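Local coordinates for protein rhamnosidase B (Bacillus sp., PDB 2OKX) that hydrolyses alpha-L-rhamnosides as a glycoside hydrolase of family 78, releasing terminal non-reducing rhamnose, probably with inversion at the anomeric carbon, at residues G28-P33 against V86-A91; F53-Q58 against Q81-V86. All blocks are in the same frame, centred on the assembly; numbering follows the deposited sequence.

Both contacts lie in the N-terminal domain, their centres about 7 Å apart and some 34 to 38 Å from the centre of the chain. Contact 1 pairs strand 22-31 with strand 87-96; contact 2 joins the 49-54/57-62 hairpin to the loop that leads into strand 87-96. Contact 2 is nested inside the chain loop that contact 1 closes, and V86 belongs to both. Strand 87-96 has 22-31 on one flank and 49-54 on the other, with T89 O 2.7 Å from N55 N, a probable hydrogen bond. Together they tie the strand and its entry loop into one antiparallel sheet.

Contact 1: G28-P33 against V86-A91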
loop_
_atom_site.group_PDB
_atom_site.type_symbol
_atom_site.label_atom_id
_atom_site.label_comp_id
_atom_site.label_asym_id
_atom_site.label_seq_id
_atom_site.Cartn_x
_atom_site.Cartn_y
_atom_site.Cartn_z
ATOM N N GLY A 28 -12.110 -20.628 22.826
ATOM C CA GLY A 28 -12.635 -20.368 24.149
ATOM C C GLY A 28 -14.128 -20.622 24.130
ATOM O O GLY A 28 -14.811 -20.253 23.176
ATOM N N SER A 29 -14.639 -21.265 25.173
ATOM C CA SER A 29 -16.061 -21.554 25.248
ATOM C C SER A 29 -16.651 -21.016 26.535
ATOM O O SER A 29 -15.932 -20.724 27.491
ATOM C CB SER A 29 -16.305 -23.062 25.166
ATOM O OG SER A 29 -15.888 -23.580 23.914
ATOM N N PHE A 30 -17.970 -20.880 26.550
ATOM C CA PHE A 30 -18.679 -20.388 27.718
ATOM C C PHE A 30 -20.164 -20.679 27.559
ATOM O O PHE A 30 -20.657 -20.857 26.445
ATOM C CB PHE A 30 -18.472 -18.880 27.889
ATOM C CG PHE A 30 -19.110 -18.051 26.808
ATOM C CD1 PHE A 30 -18.532 -17.962 25.546
ATOM C CD2 PHE A 30 -20.295 -17.365 27.052
ATOM C CE1 PHE A 30 -19.125 -17.202 24.541
ATOM C CE2 PHE A 30 -20.897 -16.601 26.053
ATOM C CZ PHE A 30 -20.309 -16.520 24.796
ATOM N N ASP A 31 -20.868 -20.734 28.680
ATOM C CA ASP A 31 -22.298 -20.988 28.661
ATOM C C ASP A 31 -23.008 -19.642 28.694
ATOM O O ASP A 31 -22.854 -18.875 29.643
ATOM C CB ASP A 31 -22.694 -21.833 29.871
ATOM C CG ASP A 31 -21.996 -23.181 29.891
ATOM O OD1 ASP A 31 -22.173 -23.934 30.872
ATOM O OD2 ASP A 31 -21.273 -23.492 28.921
ATOM N N ALA A 32 -23.770 -19.351 27.645
ATOM C CA ALA A 32 -24.496 -18.092 27.560
ATOM C C ALA A 32 -25.828 -18.192 28.294
ATOM O O ALA A 32 -26.514 -19.212 28.224
ATOM C CB ALA A 32 -24.729 -17.720 26.104
ATOM N N PRO A 33 -26.216 -17.123 29.006
ATOM C CA PRO A 33 -27.478 -17.114 29.749
ATOM C C PRO A 33 -28.680 -17.418 28.860
ATOM O O PRO A 33 -28.602 -17.305 27.634
ATOM C CB PRO A 33 -27.523 -15.702 30.331
ATOM C CG PRO A 33 -26.768 -14.896 29.313
ATOM C CD PRO A 33 -25.589 -15.790 29.024
ATOM N N VAL A 86 -27.150 -21.979 25.985
ATOM C CA VAL A 86 -26.285 -23.118 25.698
ATOM C C VAL A 86 -24.811 -22.737 25.565
ATOM O O VAL A 86 -24.446 -21.563 25.656
ATOM C CB VAL A 86 -26.723 -23.842 24.406
ATOM C CG1 VAL A 86 -28.129 -24.400 24.576
ATOM C CG2 VAL A 86 -26.670 -22.883 23.233
ATOM N N ARG A 87 -23.973 -23.747 25.358
ATOM C CA ARG A 87 -22.538 -23.546 25.206
ATOM C C ARG A 87 -22.215 -22.850 23.890
ATOM O O ARG A 87 -22.703 -23.243 22.831
ATOM C CB ARG A 87 -21.810 -24.892 25.278
ATOM C CG ARG A 87 -20.349 -24.849 24.850
ATOM C CD ARG A 87 -19.669 -26.182 25.122
ATOM N NE ARG A 87 -18.396 -26.314 24.418
ATOM C CZ ARG A 87 -18.282 -26.460 23.102
ATOM N NH1 ARG A 87 -17.082 -26.570 22.544
ATOM N NH2 ARG A 87 -19.368 -26.502 22.340
ATOM N N ASN A 88 -21.392 -21.811 23.979
ATOM C CA ASN A 88 -20.975 -21.026 22.823
ATOM C C ASN A 88 -19.465 -21.141 22.666
ATOM O O ASN A 88 -18.747 -21.317 23.650
ATOM C CB ASN A 88 -21.360 -19.560 23.021
ATOM C CG ASN A 88 -22.844 -19.315 22.827
ATOM O OD1 ASN A 88 -23.292 -19.009 21.723
ATOM N ND2 ASN A 88 -23.614 -19.462 23.898
ATOM N N THR A 89 -18.987 -21.035 21.431
ATOM C CA THR A 89 -17.560 -21.137 21.165
ATOM C C THR A 89 -16.990 -19.932 20.424
ATOM O O THR A 89 -17.533 -19.495 19.406
ATOM C CB THR A 89 -17.246 -22.392 20.338
ATOM O OG1 THR A 89 -17.703 -23.553 21.045
ATOM C CG2 THR A 89 -15.745 -22.506 20.088
ATOM N N ILE A 90 -15.891 -19.398 20.949
ATOM C CA ILE A 90 -15.204 -18.271 20.335
ATOM C C ILE A 90 -13.897 -18.824 19.792
ATOM O O ILE A 90 -13.147 -19.481 20.518
ATOM C CB ILE A 90 -14.874 -17.163 21.354
ATOM C CG1 ILE A 90 -16.148 -16.693 22.059
ATOM C CG2 ILE A 90 -14.201 -15.997 20.645
ATOM C CD1 ILE A 90 -17.197 -16.114 21.123
ATOM N N ALA A 91 -13.635 -18.576 18.513
ATOM C CA ALA A 91 -12.413 -19.055 17.877
ATOM C C ALA A 91 -11.724 -17.889 17.194
ATOM O O ALA A 91 -12.373 -17.053 16.562
ATOM C CB ALA A 91 -12.740 -20.136 16.863
#
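F30 and N88 face each other as an antiparallel hydrogen-bonded pair, and their side chains pack on the same face of the sheet. N88 CB sits over the F30 ring in a CH-pi contact, 4.0 Å from the ring centroid, while the N88 amide plane is turned only 25° from the ring plane. The ring gets there because F30 CG is wedged between its own backbone N and carbonyl carbon (chi1 67°). I90 CG1 meets the ring at its edge, 3.9 Å from F30 CE1.

Beneath these side chains the backbones are laced at G28-I90 and F30-N88 by two bonds each. I90 N reaches G28 O at 2.6 Å and N88 N reaches F30 O at 2.7 Å, both short and nearly straight. Past the paired strands, A32 N still finds V86 O at 3.1 Å, though from above the carbonyl plane.

The opposite face, carrying S29, D31, R87 and T89, is more polar. S29 OG and T89 OG1 make a weak hydrogen bond at 3.4 Å. The extended R87 chain carries its guanidinium past S29, with T89 OG1 above one face of it, toward the rim, and NH1 is taken up by P166 O. D31 OD2 touches the aliphatic start of R87 and makes no ion pair with it: OD2 and NE are 6.0 Å apart.

Further out, N88 OD1 accepts from both N55 ND2 and R83 N, which fixes the rotation of its amide. I115, L122 and A123, on strands of another sheet, pack against F30. Adjacent antiparallel strands with a hydrophobic side turned to a second sheet are typical of a beta-sandwich, consistent with the galactose-binding-like family of this N-terminal domain.

Contact 2: F53-Q58 against Q81-V86; sequences FVNGEQ and QLRPGV
Q81 and N55 bury the most surface, with R83 next, where a tight beta hairpin meets the loop entering strand 87-96. The hairpin, joining strands 49-54 and 57-62, is closed by a type I' turn from V54 to E57. N55 and G56 occupy its corners, both with positive phi; G56 has backbone angles that call for glycine. V54 and E57 close it with a backbone bond in each direction.

Q81 lies against the base of the turn. Its CB packs on V54 CG1 at 3.6 Å, and the two side chains cross at about a right angle. A bend at chi2 (82°) turns the Q81 amide toward E57, whose extended chain brings its carboxylate across Q81 CG, E57 OE2 3.3 Å from that carbon. Q81 OE1 and E57 OE2 are 2.9 Å apart, two acceptors that do not bond as modelled; the amide may be turned the other way, or a proton may lie between.

R83 approaches N55 from the loop side. Its extended chain and the N55 side chain slide past each other in opposite directions, the amide and guanidinium stacked 11° from parallel, with R83 NE 3.7 Å from N55 CG. The amide is also held from strand 87-96, T89 N donating to OD1. Across this contact N55 ND2 donates to Q81 O at 2.7 Å, short but bent to 145° at the hydrogen.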
loop_
_atom_site.group_PDB
_atom_site.type_symbol
_atom_site.label_atom_id
_atom_site.label_comp_id
_atom_site.label_asym_id
_atom_site.label_seq_id
_atom_site.Cartn_x
_atom_site.Cartn_y
_atom_site.Cartn_z
ATOM N N PHE A 53 -14.116 -15.629 14.854
ATOM C CA PHE A 53 -15.196 -16.573 14.595
ATOM C C PHE A 53 -16.047 -16.729 15.854
ATOM O O PHE A 53 -15.517 -16.868 16.959
ATOM C CB PHE A 53 -14.654 -17.955 14.219
ATOM C CG PHE A 53 -13.854 -17.983 12.951
ATOM C CD1 PHE A 53 -12.505 -17.646 12.958
ATOM C CD2 PHE A 53 -14.442 -18.374 11.752
ATOM C CE1 PHE A 53 -11.750 -17.704 11.789
ATOM C CE2 PHE A 53 -13.696 -18.434 10.577
ATOM C CZ PHE A 53 -12.348 -18.099 10.597
ATOM N N VAL A 54 -17.364 -16.690 15.691
ATOM C CA VAL A 54 -18.271 -16.863 16.819
ATOM C C VAL A 54 -19.201 -18.004 16.449
ATOM O O VAL A 54 -20.025 -17.882 15.541
ATOM C CB VAL A 54 -19.094 -15.594 17.103
ATOM C CG1 VAL A 54 -20.033 -15.840 18.274
ATOM C CG2 VAL A 54 -18.164 -14.428 17.419
ATOM N N ASN A 55 -19.047 -19.120 17.152
ATOM C CA ASN A 55 -19.840 -20.311 16.900
ATOM C C ASN A 55 -19.626 -20.806 15.480
ATOM O O ASN A 55 -20.550 -21.293 14.831
ATOM C CB ASN A 55 -21.325 -20.041 17.165
ATOM C CG ASN A 55 -21.641 -19.979 18.644
ATOM O OD1 ASN A 55 -21.232 -20.854 19.408
ATOM N ND2 ASN A 55 -22.371 -18.952 19.058
ATOM N N GLY A 56 -18.391 -20.671 15.004
ATOM C CA GLY A 56 -18.046 -21.131 13.672
ATOM C C GLY A 56 -18.210 -20.103 12.571
ATOM O O GLY A 56 -17.648 -20.258 11.490
ATOM N N GLU A 57 -18.971 -19.052 12.841
ATOM C CA GLU A 57 -19.210 -18.012 11.846
ATOM C C GLU A 57 -18.154 -16.906 11.897
ATOM O O GLU A 57 -17.898 -16.334 12.958
ATOM C CB GLU A 57 -20.598 -17.407 12.063
ATOM C CG GLU A 57 -21.011 -16.382 11.021
ATOM C CD GLU A 57 -22.381 -15.789 11.304
ATOM O OE1 GLU A 57 -23.346 -16.568 11.470
ATOM O OE2 GLU A 57 -22.494 -14.543 11.357
ATOM N N GLN A 58 -17.545 -16.607 10.753
ATOM C CA GLN A 58 -16.538 -15.552 10.696
ATOM C C GLN A 58 -17.250 -14.219 10.893
ATOM O O GLN A 58 -18.143 -13.859 10.121
ATOM C CB GLN A 58 -15.825 -15.562 9.347
ATOM C CG GLN A 58 -14.547 -14.745 9.335
ATOM C CD GLN A 58 -13.997 -14.563 7.944
ATOM O OE1 GLN A 58 -14.379 -13.636 7.227
ATOM N NE2 GLN A 58 -13.107 -15.459 7.540
ATOM N N GLN A 81 -24.902 -14.041 16.419
ATOM C CA GLN A 81 -24.261 -15.351 16.408
ATOM C C GLN A 81 -24.388 -16.075 17.746
ATOM O O GLN A 81 -24.099 -17.265 17.843
ATOM C CB GLN A 81 -22.773 -15.220 16.050
ATOM C CG GLN A 81 -22.492 -14.687 14.648
ATOM C CD GLN A 81 -22.562 -13.169 14.555
ATOM O OE1 GLN A 81 -22.444 -12.598 13.468
ATOM N NE2 GLN A 81 -22.744 -12.510 15.691
ATOM N N LEU A 82 -24.835 -15.353 18.768
ATOM C CA LEU A 82 -24.977 -15.909 20.112
ATOM C C LEU A 82 -26.106 -16.937 20.249
ATOM O O LEU A 82 -27.216 -16.729 19.757
ATOM C CB LEU A 82 -25.191 -14.765 21.111
ATOM C CG LEU A 82 -24.958 -15.008 22.606
ATOM C CD1 LEU A 82 -25.045 -13.677 23.338
ATOM C CD2 LEU A 82 -25.979 -15.987 23.160
ATOM N N ARG A 83 -25.805 -18.041 20.929
ATOM C CA ARG A 83 -26.769 -19.113 21.167
ATOM C C ARG A 83 -27.164 -19.085 22.644
ATOM O O ARG A 83 -26.469 -19.648 23.491
ATOM C CB ARG A 83 -26.144 -20.468 20.833
ATOM C CG ARG A 83 -25.646 -20.599 19.404
ATOM C CD ARG A 83 -24.986 -21.951 19.187
ATOM N NE ARG A 83 -24.577 -22.147 17.799
ATOM C CZ ARG A 83 -24.020 -23.259 17.332
ATOM N NH1 ARG A 83 -23.800 -24.288 18.141
ATOM N NH2 ARG A 83 -23.691 -23.348 16.050
ATOM N N PRO A 84 -28.294 -18.439 22.969
ATOM C CA PRO A 84 -28.767 -18.338 24.354
ATOM C C PRO A 84 -29.050 -19.652 25.075
ATOM O O PRO A 84 -29.548 -20.613 24.485
ATOM C CB PRO A 84 -30.017 -17.469 24.226
ATOM C CG PRO A 84 -30.541 -17.847 22.874
ATOM C CD PRO A 84 -29.281 -17.863 22.037
ATOM N N GLY A 85 -28.710 -19.679 26.361
ATOM C CA GLY A 85 -28.947 -20.850 27.184
ATOM C C GLY A 85 -28.076 -22.064 26.935
ATOM O O GLY A 85 -28.243 -23.082 27.606
ATOM N N VAL A 86 -27.150 -21.979 25.985
ATOM C CA VAL A 86 -26.285 -23.118 25.698
ATOM C C VAL A 86 -24.811 -22.737 25.565
ATOM O O VAL A 86 -24.446 -21.563 25.656
ATOM C CB VAL A 86 -26.723 -23.842 24.406
ATOM C CG1 VAL A 86 -28.129 -24.400 24.576
ATOM C CG2 VAL A 86 -26.670 -22.883 23.233
#